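Heme peroxidase (PDB 2GVK) is a dye-decolorizing peroxidase that probably binds heme and uses hydrogen peroxide to oxidise dyes and related substrates. Local coordinates at residues L32-D37 with W76-P81. Numbering follows the deposited sequence. Where two conformers were deposited one is given.
Sequences LTDSPD and WTRLFP. With NA (sodium ion), chain E.
Leu-32 and Leu-79 bring the backbones nearest, with CA atoms 9.8 Å apart, where the loop leaving strand 24-32 passes the C-terminal end of helix 73-79; side chains bridge this gap. Arg-78, with CG anti to its backbone N (chi1 173°) and the chain extended as far as NE, reaches across the gap and presents the outer end of its guanidinium to the loop. NH1 and NH2 both donate to the single carbonyl oxygen of Thr-33, which lies in the guanidinium plane. Arg-78 NH2 lies 3.0 Å from Thr-33 O, the straighter bond (153°); Arg-78 NH1, 3.3 Å from the same oxygen, comes from above the carbonyl plane. Sharing one acceptor, the two bonds anchor the end of the guanidinium at the loop. In one of its two conformers Asp-34 places OD1 3.7 Å from Arg-78 NH1, a long and doubtful charge pairing without a hydrogen bond, the carboxylate turned 67° against the guanidinium. Leu-32 runs past Arg-78 in the opposite direction, its CB 3.5 Å from Arg-78 NH1, and meets Leu-79 tip to tip, Leu-32 CD1 being 4.0 Å from Leu-79 CG. Val-42 of helix 38-59 touches both leucines. Farther along the loop, Ser-35 OG accepts from Asp-37 N in an ST turn, next to the sodium ion, which Pro-36 O, Asp-37 OD1 and three waters bind. This is surface packing in the N-terminal family region of the Dyp-type peroxidase, a dimeric alpha-beta barrel (ferredoxin-like) fold, joining a strand-to-helix loop to a helix end through an arginine whose terminal nitrogens share one carbonyl oxygen.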
loop_
_atom_site.group_PDB
_atom_site.type_symbol
_atom_site.label_atom_id
_atom_site.label_comp_id
_atom_site.label_asym_id
_atom_site.label_seq_id
_atom_site.Cartn_x
_atom_site.Cartn_y
_atom_site.Cartn_z
ATOM N N LEU A 32 27.480 18.290 24.714
ATOM C CA LEU A 32 28.450 19.106 24.015
ATOM C C LEU A 32 29.844 18.843 24.537
ATOM O O LEU A 32 30.026 18.618 25.719
ATOM C CB LEU A 32 28.130 20.594 24.204
ATOM C CG LEU A 32 26.764 21.062 23.718
ATOM C CD1 LEU A 32 26.581 22.513 24.076
ATOM C CD2 LEU A 32 26.617 20.844 22.229
ATOM N N THR A 33 30.831 18.955 23.650
ATOM C CA THR A 33 32.240 18.946 24.051
ATOM C C THR A 33 32.757 20.374 24.181
ATOM O O THR A 33 32.107 21.322 23.744
ATOM C CB THR A 33 33.117 18.245 23.016
ATOM O OG1 THR A 33 33.184 19.044 21.818
ATOM C CG2 THR A 33 32.582 16.879 22.692
ATOM N N ASP A 34 33.991 20.503 24.665
ATOM C CA ASP A 34 34.612 21.814 24.832
ATOM C C ASP A 34 35.501 22.187 23.645
ATOM O O ASP A 34 36.376 23.033 23.759
ATOM C CB ASP A 34 35.430 21.855 26.122
ATOM C CG ASP A 34 34.578 22.110 27.340
ATOM O OD1 ASP A 34 33.397 22.487 27.178
ATOM O OD2 ASP A 34 35.099 21.970 28.471
ATOM N N SER A 35 35.266 21.583 22.508
ATOM C CA SER A 35 36.094 21.873 21.336
ATOM C C SER A 35 35.873 23.315 20.842
ATOM O O SER A 35 34.825 23.895 21.060
ATOM C CB SER A 35 35.813 20.900 20.223
ATOM O OG SER A 35 34.743 21.332 19.414
ATOM N N PRO A 36 36.853 23.860 20.145
ATOM C CA PRO A 36 36.724 25.230 19.631
ATOM C C PRO A 36 35.863 25.350 18.368
ATOM O O PRO A 36 35.842 26.410 17.737
ATOM C CB PRO A 36 38.169 25.624 19.335
ATOM C CG PRO A 36 38.863 24.349 19.031
ATOM C CD PRO A 36 38.162 23.262 19.817
ATOM N N ASP A 37 35.189 24.265 17.985
ATOM C CA ASP A 37 34.244 24.291 16.870
ATOM C C ASP A 37 32.813 23.980 17.318
ATOM O O ASP A 37 31.907 23.912 16.484
ATOM C CB ASP A 37 34.609 23.242 15.823
ATOM C CG ASP A 37 35.900 23.515 15.133
ATOM O OD1 ASP A 37 36.487 24.589 15.322
ATOM O OD2 ASP A 37 36.337 22.623 14.375
ATOM N N TRP A 76 21.541 25.579 26.405
ATOM C CA TRP A 76 20.908 26.742 25.794
ATOM C C TRP A 76 21.662 28.019 26.172
ATOM O O TRP A 76 21.990 28.825 25.324
ATOM C CB TRP A 76 19.442 26.851 26.233
ATOM C CG TRP A 76 18.745 28.068 25.666
ATOM C CD1 TRP A 76 18.692 29.332 26.226
ATOM C CD2 TRP A 76 18.119 28.175 24.390
ATOM N NE1 TRP A 76 18.016 30.190 25.388
ATOM C CE2 TRP A 76 17.652 29.510 24.258
ATOM C CE3 TRP A 76 17.830 27.264 23.379
ATOM C CZ2 TRP A 76 16.951 29.950 23.122
ATOM C CZ3 TRP A 76 17.168 27.728 22.231
ATOM C CH2 TRP A 76 16.741 29.054 22.128
ATOM N N THR A 77 21.952 28.171 27.453
ATOM C CA THR A 77 22.614 29.362 27.940
ATOM C C THR A 77 24.072 29.432 27.442
ATOM O O THR A 77 24.570 30.507 27.103
ATOM C CB THR A 77 22.527 29.437 29.478
ATOM O OG1 THR A 77 21.190 29.785 29.841
ATOM C CG2 THR A 77 23.465 30.473 30.030
ATOM N N ARG A 78 24.731 28.292 27.349
ATOM C CA ARG A 78 26.087 28.248 26.799
ATOM C C ARG A 78 26.120 28.646 25.323
ATOM O O ARG A 78 26.945 29.471 24.907
ATOM C CB ARG A 78 26.691 26.866 26.939
ATOM C CG ARG A 78 28.022 26.763 26.213
ATOM C CD ARG A 78 28.591 25.396 26.191
ATOM N NE ARG A 78 29.744 25.327 25.283
ATOM C CZ ARG A 78 30.418 24.220 25.024
ATOM N NH1 ARG A 78 30.087 23.094 25.633
ATOM N NH2 ARG A 78 31.444 24.245 24.180
ATOM N N LEU A 79 25.222 28.067 24.538
ATOM C CA LEU A 79 25.222 28.270 23.103
ATOM C C LEU A 79 24.702 29.627 22.698
ATOM O O LEU A 79 25.203 30.223 21.739
ATOM C CB LEU A 79 24.360 27.195 22.407
ATOM C CG LEU A 79 24.848 25.745 22.483
ATOM C CD1 LEU A 79 23.742 24.785 22.168
ATOM C CD2 LEU A 79 26.049 25.553 21.532
ATOM N N PHE A 80 23.646 30.091 23.392
ATOM C CA PHE A 80 22.861 31.250 22.972
ATOM C C PHE A 80 22.648 32.230 24.137
ATOM O O PHE A 80 21.523 32.480 24.544
ATOM C CB PHE A 80 21.485 30.782 22.437
ATOM C CG PHE A 80 21.563 29.600 21.478
ATOM C CD1 PHE A 80 22.262 29.702 20.298
ATOM C CD2 PHE A 80 20.906 28.401 21.766
ATOM C CE1 PHE A 80 22.346 28.610 19.412
ATOM C CE2 PHE A 80 20.976 27.329 20.885
ATOM C CZ PHE A 80 21.715 27.445 19.711
ATOM N N PRO A 81 23.727 32.800 24.649
ATOM C CA PRO A 81 23.642 33.689 25.824
ATOM C C PRO A 81 22.770 34.946 25.639
ATOM O O PRO A 81 22.315 35.523 26.629
ATOM C CB PRO A 81 25.092 34.090 26.054
ATOM C CG PRO A 81 25.759 33.874 24.746
ATOM C CD PRO A 81 25.098 32.702 24.144
HETATM NA NA NA E . 36.555 26.913 15.552
HETATM O O HOH W 1 34.468 26.835 14.417
HETATM O O HOH W 2 37.611 27.242 13.431
HETATM O O HOH W 3 38.870 27.349 16.400
#